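Long-range contacts in ERPC (Borrelia burgdorferi, PDB 4BXM), which probably binds the complement regulator factor H at the surface of the Lyme disease spirochaete, as an outer surface lipoprotein of the Erp family: residues Phe92-Tyr97 / Gln111-Ile116; Thr52-Gly57 / Ala65-Thr70; Ile17-Phe22 / Val43-Asp48. All blocks are in the same frame, centred on the assembly; numbering follows the deposited sequence.

All three contacts are strand pairings in one antiparallel sheet. Contact 3 (17-22 with 43-48) joins strands 21-29 and 35-45; contact 2 (52-57 with 65-70) joins the next pair, 50-56 and 67-74. These two touch where T52 CG2 packs on V43 CG2 at 4.1 Å, although their centres lie about 18 Å apart. Contact 1 (92-97 with 111-116) touches neither: its nearest atoms are about 6 Å from contact 2 and about 7 Å from contact 3. It shares the sheet nonetheless, because strand 96-97 runs beside strand 67-74. Along the chain, contact 3 closes first, then contact 2, then contact 1.

Contact 1 (Phe92-Tyr97 / Gln111-Ile116); sequences FKTSLY and QNKEII
F92 and I115 form the tight end of this contact. Their backbones exchange two hydrogen bonds, F92 N to I115 O (3.0 Å) and I115 N to F92 O (2.7 Å). F92 CG sits between its own backbone N and carbonyl carbon (chi1 59°), which lays the ring beside I115, so that I115 CB stands over one ring face in a CH-pi contact, 3.8 Å from the centroid. F82 meets the same ring edge-to-face. Next along, K113 O accepts two bonds from T94: the amide N, tilted out of the carbonyl plane, and OG1, in that plane on a lone pair at 2.6 Å. A water donates to T94 OG1 and accepts from K113 N, tying the two residues together again. The pairing is antiparallel; against strand 67-74 the chain makes a classic beta bulge, S95 and L96 both facing S73. Beyond it, K113 CD lies over one face of the Y97 ring, whose OH is hydrogen-bonded to E103. At the loop end N112 N donates to S95 O at 3.2 Å, well above the carbonyl plane. The face carrying K93, E114, L96 and Q111 is looser and more exposed. There K93 crosses E114 at about a right angle, with E114 OE1 3.2 Å from K93 CB, yet K93 NZ stays 6.5 Å from that oxygen. Q111 CG touches L96 CD1 at 3.9 Å.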
ATOM      1  N   PHE A  92      -2.545  -8.943   7.330  1.00 22.21           N
ATOM      2  CA  PHE A  92      -2.746  -8.006   8.449  1.00 21.87           C
ATOM      3  C   PHE A  92      -4.075  -7.306   8.240  1.00 20.79           C
ATOM      4  O   PHE A  92      -4.601  -7.176   7.105  1.00 26.25           O
ATOM      5  CB  PHE A  92      -1.571  -6.993   8.612  1.00 21.87           C
ATOM      6  CG  PHE A  92      -1.356  -6.168   7.395  1.00 21.55           C
ATOM      7  CD1 PHE A  92      -0.660  -6.683   6.311  1.00 20.06           C
ATOM      8  CD2 PHE A  92      -1.956  -4.918   7.272  1.00 22.76           C
ATOM      9  CE1 PHE A  92      -0.489  -5.928   5.177  1.00 20.09           C
ATOM     10  CE2 PHE A  92      -1.837  -4.188   6.110  1.00 21.36           C
ATOM     11  CZ  PHE A  92      -1.083  -4.691   5.071  1.00 21.04           C
ATOM     12  N   LYS A  93      -4.613  -6.825   9.346  1.00 22.32           N
ATOM     13  CA  LYS A  93      -5.818  -5.998   9.343  1.00 23.55           C
ATOM     14  C   LYS A  93      -5.511  -4.496   9.396  1.00 20.10           C
ATOM     15  O   LYS A  93      -4.894  -4.020  10.334  1.00 19.56           O
ATOM     16  CB  LYS A  93      -6.726  -6.416  10.511  1.00 26.91           C
ATOM     17  CG  LYS A  93      -8.211  -6.171  10.226  1.00 32.50           C
ATOM     18  CD  LYS A  93      -9.042  -6.326  11.503  1.00 35.88           C
ATOM     19  CE  LYS A  93      -8.937  -5.053  12.357  1.00 42.17           C
ATOM     20  NZ  LYS A  93      -9.299  -5.281  13.794  1.00 55.56           N
ATOM     21  N   THR A  94      -6.038  -3.748   8.441  1.00 18.69           N
ATOM     22  CA  THR A  94      -6.052  -2.307   8.531  1.00 18.37           C
ATOM     23  C   THR A  94      -7.196  -1.800   9.414  1.00 20.96           C
ATOM     24  O   THR A  94      -8.228  -2.471   9.528  1.00 21.34           O
ATOM     25  CB  THR A  94      -6.150  -1.749   7.117  1.00 18.88           C
ATOM     26  OG1 THR A  94      -7.341  -2.205   6.425  1.00 18.82           O
ATOM     27  CG2 THR A  94      -4.939  -2.277   6.342  1.00 19.93           C
ATOM     28  N   SER A  95      -7.043  -0.620  10.011  1.00 20.56           N
ATOM     29  CA  SER A  95      -8.117   0.050  10.756  1.00 19.51           C
ATOM     30  C   SER A  95      -8.896   0.828   9.732  1.00 21.59           C
ATOM     31  O   SER A  95     -10.146   0.817   9.664  1.00 19.40           O
ATOM     32  CB  SER A  95      -7.510   0.976  11.818  1.00 22.83           C
ATOM     33  OG  SER A  95      -6.393   1.652  11.229  1.00 25.14           O
ATOM     34  N   LEU A  96      -8.177   1.319   8.763  1.00 21.61           N
ATOM     35  CA  LEU A  96      -8.794   2.119   7.740  1.00 22.28           C
ATOM     36  C   LEU A  96      -8.093   2.006   6.420  1.00 23.50           C
ATOM     37  O   LEU A  96      -6.885   2.043   6.389  1.00 22.42           O
ATOM     38  CB  LEU A  96      -8.749   3.557   8.264  1.00 26.79           C
ATOM     39  CG  LEU A  96      -9.613   4.528   7.567  1.00 38.24           C
ATOM     40  CD1 LEU A  96     -11.088   4.202   7.842  1.00 40.73           C
ATOM     41  CD2 LEU A  96      -9.201   5.900   8.102  1.00 44.67           C
ATOM     42  N   TYR A  97      -8.848   1.792   5.326  1.00 22.63           N
ATOM     43  CA  TYR A  97      -8.289   1.649   4.005  1.00 20.41           C
ATOM     44  C   TYR A  97      -9.050   2.552   3.043  1.00 22.26           C
ATOM     45  O   TYR A  97     -10.296   2.453   2.956  1.00 21.30           O
ATOM     46  CB  TYR A  97      -8.380   0.178   3.572  1.00 18.85           C
ATOM     47  CG  TYR A  97      -7.842  -0.054   2.198  1.00 18.14           C
ATOM     48  CD1 TYR A  97      -8.598   0.236   1.067  1.00 18.69           C
ATOM     49  CD2 TYR A  97      -6.542  -0.554   1.997  1.00 18.32           C
ATOM     50  CE1 TYR A  97      -8.083   0.095  -0.216  1.00 18.36           C
ATOM     51  CE2 TYR A  97      -6.008  -0.664   0.727  1.00 19.14           C
ATOM     52  CZ  TYR A  97      -6.789  -0.369  -0.394  1.00 19.37           C
ATOM     53  OH  TYR A  97      -6.272  -0.584  -1.674  1.00 20.87           O
ATOM     54  N   GLN A 111     -13.296   0.171   6.898  1.00 24.67           N
ATOM     55  CA  GLN A 111     -12.654  -0.146   8.165  1.00 23.14           C
ATOM     56  C   GLN A 111     -12.468  -1.665   8.298  1.00 22.17           C
ATOM     57  O   GLN A 111     -13.286  -2.410   7.809  1.00 23.89           O
ATOM     58  CB  GLN A 111     -13.537   0.289   9.365  1.00 27.80           C
ATOM     59  CG  GLN A 111     -13.090   1.571   9.944  1.00 34.18           C
ATOM     60  CD  GLN A 111     -14.063   2.314  10.849  1.00 38.13           C
ATOM     61  OE1 GLN A 111     -14.999   1.796  11.414  1.00 32.29           O
ATOM     62  NE2 GLN A 111     -13.776   3.597  10.991  1.00 47.78           N
ATOM     63  N   ASN A 112     -11.475  -2.070   9.085  1.00 20.61           N
ATOM     64  CA  ASN A 112     -11.212  -3.443   9.352  1.00 22.10           C
ATOM     65  C   ASN A 112     -10.932  -4.307   8.130  1.00 20.31           C
ATOM     66  O   ASN A 112     -11.191  -5.460   8.172  1.00 19.27           O
ATOM     67  CB  ASN A 112     -12.415  -4.041  10.146  1.00 24.16           C
ATOM     68  CG  ASN A 112     -12.747  -3.206  11.355  1.00 22.80           C
ATOM     69  OD1 ASN A 112     -13.897  -2.769  11.545  1.00 28.37           O
ATOM     70  ND2 ASN A 112     -11.747  -2.898  12.128  1.00 22.53           N
ATOM     71  N   LYS A 113     -10.433  -3.771   7.036  1.00 21.28           N
ATOM     72  CA  LYS A 113     -10.207  -4.642   5.821  1.00 19.60           C
ATOM     73  C   LYS A 113      -8.864  -5.373   5.978  1.00 19.24           C
ATOM     74  O   LYS A 113      -7.837  -4.773   6.330  1.00 21.62           O
ATOM     75  CB  LYS A 113     -10.185  -3.829   4.600  1.00 23.09           C
ATOM     76  CG  LYS A 113      -9.675  -4.496   3.334  1.00 25.87           C
ATOM     77  CD  LYS A 113      -9.645  -3.450   2.228  1.00 27.65           C
ATOM     78  CE  LYS A 113      -9.140  -4.009   0.903  1.00 25.23           C
ATOM     79  NZ  LYS A 113      -9.927  -5.227   0.613  1.00 27.13           N
ATOM     80  N   GLU A 114      -8.893  -6.646   5.755  1.00 19.33           N
ATOM     81  CA  GLU A 114      -7.796  -7.549   5.874  1.00 24.23           C
ATOM     82  C   GLU A 114      -7.033  -7.440   4.551  1.00 24.18           C
ATOM     83  O   GLU A 114      -7.613  -7.505   3.494  1.00 24.41           O
ATOM     84  CB  GLU A 114      -8.357  -8.981   6.084  1.00 28.05           C
ATOM     85  CG  GLU A 114      -7.348 -10.061   6.590  1.00 37.10           C
ATOM     86  CD  GLU A 114      -6.746  -9.778   8.002  1.00 45.93           C
ATOM     87  OE1 GLU A 114      -7.415  -9.117   8.868  1.00 44.24           O
ATOM     88  OE2 GLU A 114      -5.570 -10.202   8.277  1.00 55.72           O
ATOM     89  N   ILE A 115      -5.734  -7.283   4.642  1.00 23.17           N
ATOM     90  CA  ILE A 115      -4.831  -7.303   3.467  1.00 24.29           C
ATOM     91  C   ILE A 115      -4.039  -8.606   3.439  1.00 21.86           C
ATOM     92  O   ILE A 115      -3.363  -8.942   4.404  1.00 21.89           O
ATOM     93  CB  ILE A 115      -3.860  -6.114   3.512  1.00 24.69           C
ATOM     94  CG1 ILE A 115      -4.598  -4.791   3.502  1.00 22.02           C
ATOM     95  CG2 ILE A 115      -2.898  -6.095   2.334  1.00 29.22           C
ATOM     96  CD1 ILE A 115      -5.523  -4.599   2.358  1.00 27.39           C
ATOM     97  N   ILE A 116      -4.123  -9.326   2.319  1.00 21.17           N
ATOM     98  CA  ILE A 116      -3.401 -10.562   2.121  1.00 27.42           C
ATOM     99  C   ILE A 116      -2.248 -10.328   1.153  1.00 23.30           C
ATOM    100  O   ILE A 116      -2.453  -9.813   0.095  1.00 25.66           O
ATOM    101  CB  ILE A 116      -4.336 -11.699   1.675  1.00 31.10           C
ATOM    102  CG1 ILE A 116      -5.230 -12.070   2.897  1.00 34.46           C
ATOM    103  CG2 ILE A 116      -3.518 -12.923   1.315  1.00 32.90           C
ATOM    104  CD1 ILE A 116      -6.283 -13.108   2.567  1.00 40.17           C
TER
HETATM  105  O   HOH W   1      -9.650  -1.082   6.967  1.00 29.43           O

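Contact 2 (Thr52-Gly57 / Ala65-Thr70); sequences TGLNVG and AGYTAT
Segments 52-57 and 65-70 run antiparallel, their strand axes 4.6 Å apart at closest approach and 170° between directions. They are the two arms of a beta hairpin, strands 50-56 and 67-74. L54 and A69 form a hydrogen-bonded pair (L54 N to A69 O 2.8 Å, A69 N to L54 O 3.1 Å). V56 N continues the ladder to Y67 O at 2.6 Å, and towards the turn G66 N makes a weak bond to G57 O. On the face of L54, V56 and Y67 the packing is apolar. With chi1 at 173° the Y67 ring swings away from its own backbone N and crosses the L54 side chain at about a right angle, bringing CE1 to 4.1 Å from L54 CD2; V56 CB meets Y67 CB nearby. Y100 covers this patch, touching L54 and V56 and meeting the Y67 ring edge-to-face, while L38 of strand 35-45 packs against the same two aliphatic chains. The opposite face carries N55 and T68, side by side and pointing the same way. T68 OG1 donates to N55 OD1 at 2.8 Å from above the amide plane, and T68 CG2 lies 3.1 Å from that same oxygen.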
ATOM      1  N   THR A  52       0.112   4.598   6.139  1.00 22.14           N
ATOM      2  CA  THR A  52       0.733   4.745   4.836  1.00 20.55           C
ATOM      3  C   THR A  52       0.022   5.786   4.053  1.00 22.26           C
ATOM      4  O   THR A  52      -1.208   5.961   4.130  1.00 25.75           O
ATOM      5  CB  THR A  52       0.769   3.436   4.020  1.00 18.32           C
ATOM      6  OG1 THR A  52      -0.566   2.978   3.701  1.00 19.95           O
ATOM      7  CG2 THR A  52       1.448   2.357   4.833  1.00 19.86           C
ATOM      8  N   GLY A  53       0.777   6.438   3.200  1.00 24.51           N
ATOM      9  CA  GLY A  53       0.231   7.460   2.351  1.00 23.12           C
ATOM     10  C   GLY A  53       0.742   7.269   0.927  1.00 22.58           C
ATOM     11  O   GLY A  53       1.803   6.729   0.676  1.00 27.27           O
ATOM     12  N   LEU A  54      -0.083   7.630  -0.007  1.00 22.98           N
ATOM     13  CA  LEU A  54       0.241   7.495  -1.382  1.00 26.53           C
ATOM     14  C   LEU A  54       0.375   8.854  -2.025  1.00 28.85           C
ATOM     15  O   LEU A  54      -0.477   9.692  -1.846  1.00 28.67           O
ATOM     16  CB  LEU A  54      -0.860   6.700  -2.076  1.00 28.32           C
ATOM     17  CG  LEU A  54      -0.864   6.449  -3.597  1.00 31.47           C
ATOM     18  CD1 LEU A  54       0.199   5.442  -3.986  1.00 30.54           C
ATOM     19  CD2 LEU A  54      -2.239   5.849  -4.020  1.00 31.81           C
ATOM     20  N   ASN A  55       1.452   9.025  -2.751  1.00 31.60           N
ATOM     21  CA  ASN A  55       1.794  10.194  -3.524  1.00 32.81           C
ATOM     22  C   ASN A  55       1.822   9.771  -4.969  1.00 33.54           C
ATOM     23  O   ASN A  55       2.546   8.900  -5.336  1.00 34.64           O
ATOM     24  CB  ASN A  55       3.156  10.692  -3.116  1.00 33.03           C
ATOM     25  CG  ASN A  55       3.148  11.349  -1.778  1.00 38.35           C
ATOM     26  OD1 ASN A  55       2.156  11.846  -1.344  1.00 45.40           O
ATOM     27  ND2 ASN A  55       4.239  11.319  -1.124  1.00 36.48           N
ATOM     28  N   VAL A  56       0.993  10.380  -5.776  1.00 37.09           N
ATOM     29  CA  VAL A  56       0.894   9.997  -7.160  1.00 37.90           C
ATOM     30  C   VAL A  56       0.963  11.198  -8.048  1.00 35.47           C
ATOM     31  O   VAL A  56       0.190  12.072  -7.963  1.00 36.94           O
ATOM     32  CB  VAL A  56      -0.393   9.245  -7.468  1.00 37.24           C
ATOM     33  CG1 VAL A  56      -0.480   8.903  -8.933  1.00 37.01           C
ATOM     34  CG2 VAL A  56      -0.458   7.979  -6.673  1.00 40.96           C
ATOM     35  N   GLY A  57       1.922  11.181  -8.931  1.00 44.17           N
ATOM     36  CA  GLY A  57       2.026  12.182  -9.942  1.00 45.21           C
ATOM     37  C   GLY A  57       2.770  13.440  -9.630  1.00 46.41           C
ATOM     38  O   GLY A  57       3.141  13.734  -8.544  1.00 46.38           O
ATOM     39  N   ALA A  65       2.536  16.838  -5.281  1.00 68.14           N
ATOM     40  CA  ALA A  65       2.207  15.794  -6.216  1.00 59.25           C
ATOM     41  C   ALA A  65       0.829  16.093  -6.807  1.00 52.00           C
ATOM     42  O   ALA A  65       0.130  17.005  -6.386  1.00 55.10           O
ATOM     43  CB  ALA A  65       2.259  14.426  -5.503  1.00 57.12           C
ATOM     44  N   GLY A  66       0.461  15.339  -7.826  1.00 51.29           N
ATOM     45  CA  GLY A  66      -0.904  15.337  -8.317  1.00 50.79           C
ATOM     46  C   GLY A  66      -1.865  14.865  -7.230  1.00 52.15           C
ATOM     47  O   GLY A  66      -2.969  15.337  -7.153  1.00 53.68           O
ATOM     48  N   TYR A  67      -1.425  13.951  -6.372  1.00 47.03           N
ATOM     49  CA  TYR A  67      -2.329  13.263  -5.475  1.00 43.71           C
ATOM     50  C   TYR A  67      -1.520  12.797  -4.270  1.00 39.61           C
ATOM     51  O   TYR A  67      -0.512  12.073  -4.421  1.00 38.73           O
ATOM     52  CB  TYR A  67      -3.068  12.094  -6.195  1.00 42.13           C
ATOM     53  CG  TYR A  67      -3.911  11.215  -5.223  1.00 44.83           C
ATOM     54  CD1 TYR A  67      -3.286  10.272  -4.387  1.00 37.24           C
ATOM     55  CD2 TYR A  67      -5.313  11.341  -5.135  1.00 44.05           C
ATOM     56  CE1 TYR A  67      -3.991   9.477  -3.522  1.00 39.17           C
ATOM     57  CE2 TYR A  67      -6.033  10.562  -4.235  1.00 40.08           C
ATOM     58  CZ  TYR A  67      -5.356   9.647  -3.424  1.00 40.97           C
ATOM     59  OH  TYR A  67      -6.008   8.856  -2.553  1.00 36.94           O
ATOM     60  N   THR A  68      -1.957  13.246  -3.097  1.00 36.41           N
ATOM     61  CA  THR A  68      -1.374  12.848  -1.813  1.00 39.30           C
ATOM     62  C   THR A  68      -2.461  12.582  -0.750  1.00 35.58           C
ATOM     63  O   THR A  68      -3.196  13.486  -0.416  1.00 36.36           O
ATOM     64  CB  THR A  68      -0.442  13.944  -1.250  1.00 40.11           C
ATOM     65  OG1 THR A  68       0.678  14.091  -2.085  1.00 49.24           O
ATOM     66  CG2 THR A  68       0.113  13.550   0.156  1.00 45.97           C
ATOM     67  N   ALA A  69      -2.500  11.380  -0.182  1.00 32.24           N
ATOM     68  CA  ALA A  69      -3.519  11.003   0.797  1.00 26.86           C
ATOM     69  C   ALA A  69      -3.127   9.723   1.500  1.00 27.40           C
ATOM     70  O   ALA A  69      -2.345   8.935   0.971  1.00 25.44           O
ATOM     71  CB  ALA A  69      -4.904  10.868   0.164  1.00 26.40           C
ATOM     72  N   THR A  70      -3.616   9.563   2.730  1.00 24.84           N
ATOM     73  CA  THR A  70      -3.634   8.283   3.401  1.00 23.67           C
ATOM     74  C   THR A  70      -4.116   7.203   2.439  1.00 21.47           C
ATOM     75  O   THR A  70      -5.095   7.396   1.737  1.00 21.02           O
ATOM     76  CB  THR A  70      -4.571   8.302   4.616  1.00 24.23           C
ATOM     77  OG1 THR A  70      -4.204   9.423   5.383  1.00 24.84           O
ATOM     78  CG2 THR A  70      -4.284   7.088   5.542  1.00 25.37           C
TER

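Contact 3 (Ile17-Phe22 / Val43-Asp48)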
ATOM      1  N   ILE A  17      10.555  -2.094  17.424  1.00 35.62           N
ATOM      2  CA  ILE A  17      10.480  -1.501  16.033  1.00 35.78           C
ATOM      3  C   ILE A  17      11.430  -0.298  15.855  1.00 33.38           C
ATOM      4  O   ILE A  17      11.336   0.621  16.621  1.00 35.31           O
ATOM      5  CB  ILE A  17       9.101  -0.880  15.655  1.00 37.18           C
ATOM      6  CG1 ILE A  17       7.880  -1.756  15.886  1.00 36.76           C
ATOM      7  CG2 ILE A  17       9.109  -0.508  14.170  1.00 35.08           C
ATOM      8  CD1 ILE A  17       7.718  -2.813  14.845  1.00 38.78           C
ATOM      9  N   GLU A  18      12.185  -0.205  14.764  1.00 31.21           N
ATOM     10  CA  GLU A  18      13.257   0.853  14.638  1.00 32.75           C
ATOM     11  C   GLU A  18      13.053   1.909  13.599  1.00 30.60           C
ATOM     12  O   GLU A  18      13.675   2.995  13.651  1.00 28.41           O
ATOM     13  CB  GLU A  18      14.589   0.200  14.307  1.00 36.53           C
ATOM     14  CG  GLU A  18      14.952  -0.793  15.366  1.00 36.95           C
ATOM     15  CD  GLU A  18      15.422  -0.116  16.664  1.00 41.86           C
ATOM     16  OE1 GLU A  18      16.003   1.013  16.625  1.00 40.27           O
ATOM     17  OE2 GLU A  18      15.244  -0.740  17.729  1.00 41.40           O
ATOM     18  N   PHE A  19      12.181   1.632  12.638  1.00 27.68           N
ATOM     19  CA  PHE A  19      11.985   2.533  11.528  1.00 24.30           C
ATOM     20  C   PHE A  19      11.071   3.664  11.950  1.00 23.60           C
ATOM     21  O   PHE A  19      10.302   3.594  12.943  1.00 29.34           O
ATOM     22  CB  PHE A  19      11.484   1.774  10.247  1.00 26.28           C
ATOM     23  CG  PHE A  19       9.968   1.621  10.139  1.00 26.63           C
ATOM     24  CD1 PHE A  19       9.213   2.592   9.544  1.00 25.97           C
ATOM     25  CD2 PHE A  19       9.316   0.476  10.650  1.00 29.36           C
ATOM     26  CE1 PHE A  19       7.830   2.461   9.434  1.00 27.78           C
ATOM     27  CE2 PHE A  19       7.950   0.326  10.551  1.00 29.69           C
ATOM     28  CZ  PHE A  19       7.189   1.318   9.938  1.00 27.63           C
ATOM     29  N   SER A  20      11.169   4.715  11.182  1.00 23.52           N
ATOM     30  CA  SER A  20      10.511   5.946  11.447  1.00 24.00           C
ATOM     31  C   SER A  20       9.605   6.215  10.284  1.00 25.85           C
ATOM     32  O   SER A  20       8.367   6.197  10.438  1.00 21.35           O
ATOM     33  CB  SER A  20      11.542   7.057  11.597  1.00 25.96           C
ATOM     34  OG  SER A  20      10.868   8.181  12.048  1.00 28.42           O
ATOM     35  N   GLU A  21      10.204   6.512   9.121  1.00 23.92           N
ATOM     36  CA  GLU A  21       9.432   6.756   7.909  1.00 26.38           C
ATOM     37  C   GLU A  21      10.261   6.445   6.662  1.00 28.85           C
ATOM     38  O   GLU A  21      11.418   6.815   6.634  1.00 30.98           O
ATOM     39  CB  GLU A  21       8.992   8.210   7.848  1.00 26.75           C
ATOM     40  CG  GLU A  21       7.990   8.488   6.752  1.00 27.31           C
ATOM     41  CD  GLU A  21       7.500   9.917   6.654  1.00 28.95           C
ATOM     42  OE1 GLU A  21       8.223  10.773   6.202  1.00 40.06           O
ATOM     43  OE2 GLU A  21       6.333  10.179   6.924  1.00 33.22           O
ATOM     44  N   PHE A  22       9.697   5.782   5.650  1.00 28.94           N
ATOM     45  CA  PHE A  22      10.463   5.443   4.425  1.00 24.82           C
ATOM     46  C   PHE A  22       9.478   5.446   3.255  1.00 28.07           C
ATOM     47  O   PHE A  22       8.235   5.453   3.443  1.00 28.54           O
ATOM     48  CB  PHE A  22      11.232   4.136   4.609  1.00 25.98           C
ATOM     49  CG  PHE A  22      10.344   2.913   4.723  1.00 28.12           C
ATOM     50  CD1 PHE A  22       9.778   2.335   3.561  1.00 29.80           C
ATOM     51  CD2 PHE A  22      10.014   2.392   5.939  1.00 28.67           C
ATOM     52  CE1 PHE A  22       8.915   1.229   3.679  1.00 33.49           C
ATOM     53  CE2 PHE A  22       9.185   1.270   6.049  1.00 29.59           C
ATOM     54  CZ  PHE A  22       8.620   0.699   4.912  1.00 28.69           C
ATOM     55  N   VAL A  43       5.559   5.016   4.218  1.00 18.48           N
ATOM     56  CA  VAL A  43       5.256   4.227   5.352  1.00 21.16           C
ATOM     57  C   VAL A  43       5.787   4.825   6.661  1.00 24.49           C
ATOM     58  O   VAL A  43       7.007   5.016   6.760  1.00 23.67           O
ATOM     59  CB  VAL A  43       5.865   2.848   5.148  1.00 19.91           C
ATOM     60  CG1 VAL A  43       5.416   1.957   6.302  1.00 22.09           C
ATOM     61  CG2 VAL A  43       5.391   2.279   3.807  1.00 22.00           C
ATOM     62  N   ARG A  44       4.905   5.181   7.624  1.00 22.62           N
ATOM     63  CA  ARG A  44       5.316   5.920   8.842  1.00 21.13           C
ATOM     64  C   ARG A  44       4.905   5.169  10.070  1.00 21.49           C
ATOM     65  O   ARG A  44       3.684   4.850  10.237  1.00 19.85           O
ATOM     66  CB  ARG A  44       4.605   7.279   8.874  1.00 22.41           C
ATOM     67  CG  ARG A  44       4.807   8.016  10.181  1.00 23.35           C
ATOM     68  CD  ARG A  44       4.184   9.398  10.202  1.00 23.98           C
ATOM     69  NE  ARG A  44       4.875  10.306   9.315  1.00 22.25           N
ATOM     70  CZ  ARG A  44       4.945  11.618   9.446  1.00 24.06           C
ATOM     71  NH1 ARG A  44       4.381  12.233  10.470  1.00 23.64           N
ATOM     72  NH2 ARG A  44       5.749  12.296   8.624  1.00 24.72           N
ATOM     73  N   LYS A  45       5.864   4.943  10.962  1.00 20.27           N
ATOM     74  CA  LYS A  45       5.571   4.406  12.283  1.00 23.41           C
ATOM     75  C   LYS A  45       5.021   5.518  13.225  1.00 27.22           C
ATOM     76  O   LYS A  45       5.717   6.511  13.494  1.00 26.09           O
ATOM     77  CB  LYS A  45       6.787   3.726  12.921  1.00 22.69           C
ATOM     78  CG  LYS A  45       6.484   3.133  14.308  1.00 22.21           C
ATOM     79  CD  LYS A  45       5.738   1.794  14.142  1.00 22.99           C
ATOM     80  CE  LYS A  45       5.417   1.121  15.505  1.00 22.51           C
ATOM     81  NZ  LYS A  45       4.277   1.813  16.195  1.00 23.08           N
ATOM     82  N   GLU A  46       3.796   5.326  13.744  1.00 25.41           N
ATOM     83  CA  GLU A  46       3.153   6.345  14.557  1.00 24.18           C
ATOM     84  C   GLU A  46       3.141   5.833  15.988  1.00 22.33           C
ATOM     85  O   GLU A  46       3.615   4.753  16.301  1.00 21.04           O
ATOM     86  CB  GLU A  46       1.709   6.628  14.037  1.00 22.79           C
ATOM     87  CG  GLU A  46       1.711   7.160  12.617  1.00 27.12           C
ATOM     88  CD  GLU A  46       0.360   7.667  12.112  1.00 29.02           C
ATOM     89  OE1 GLU A  46      -0.726   7.186  12.527  1.00 30.63           O
ATOM     90  OE2 GLU A  46       0.437   8.569  11.277  1.00 30.98           O
ATOM     91  N   GLU A  47       2.561   6.598  16.886  1.00 24.27           N
ATOM     92  CA  GLU A  47       2.573   6.118  18.280  1.00 25.32           C
ATOM     93  C   GLU A  47       1.715   4.845  18.399  1.00 26.28           C
ATOM     94  O   GLU A  47       2.111   3.908  19.001  1.00 26.54           O
ATOM     95  CB  GLU A  47       1.973   7.175  19.178  1.00 31.26           C
ATOM     96  CG  GLU A  47       2.255   6.844  20.626  1.00 38.86           C
ATOM     97  CD  GLU A  47       0.992   6.922  21.345  1.00 44.71           C
ATOM     98  OE1 GLU A  47       0.235   5.928  21.249  1.00 51.85           O
ATOM     99  OE2 GLU A  47       0.689   8.036  21.830  1.00 55.35           O
ATOM    100  N   ASP A  48       0.543   4.827  17.773  1.00 23.67           N
ATOM    101  CA  ASP A  48      -0.260   3.626  17.715  1.00 24.76           C
ATOM    102  C   ASP A  48      -0.220   3.065  16.330  1.00 21.06           C
ATOM    103  O   ASP A  48      -0.904   3.538  15.455  1.00 24.11           O
ATOM    104  CB  ASP A  48      -1.728   3.959  18.007  1.00 28.02           C
ATOM    105  CG  ASP A  48      -2.626   2.714  18.002  1.00 31.70           C
ATOM    106  OD1 ASP A  48      -2.153   1.579  17.943  1.00 29.74           O
ATOM    107  OD2 ASP A  48      -3.844   2.896  18.017  1.00 30.45           O
TER
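Backbone hydrogen bonds hold F22 against V43 in an antiparallel pair: V43 N donates to F22 O (2.8 Å) and F22 N to V43 O. Two residues along, K45 N donates to S20 O, carrying the pairing past the non-hydrogen-bonded pair E21 and R44. The charged interaction lies between those two side chains. R44 grips E21 side-on, NE and NH2 both binding the single oxygen OE2 at 2.8 Å. That oxygen lies in the guanidinium plane, but both nitrogens approach from the same face of the carboxylate, whose plane is turned 41° from the guanidinium. CH-pi contacts make up the apolar part. On the face of F22 and V43, V43 CB stands over the F22 ring, 3.8 Å from its centroid. In the loop before the strand, K45 CB makes a second over F19, whose opposite face meets F22 CE2. Beyond its CB, K45 bends at chi2 (79°), leading CE past I17 CG1 (3.8 Å), and again at chi4, where NZ hydrogen-bonds to E46 O and G49 O and forms a salt bridge with E76. The contact belongs to the hairpin of strands 21-29 and 35-45. I50 of strand 50-56 packs on F19, V43 and K45, while L156 of the C-terminal helix 149-156 rests on both F19 and F22.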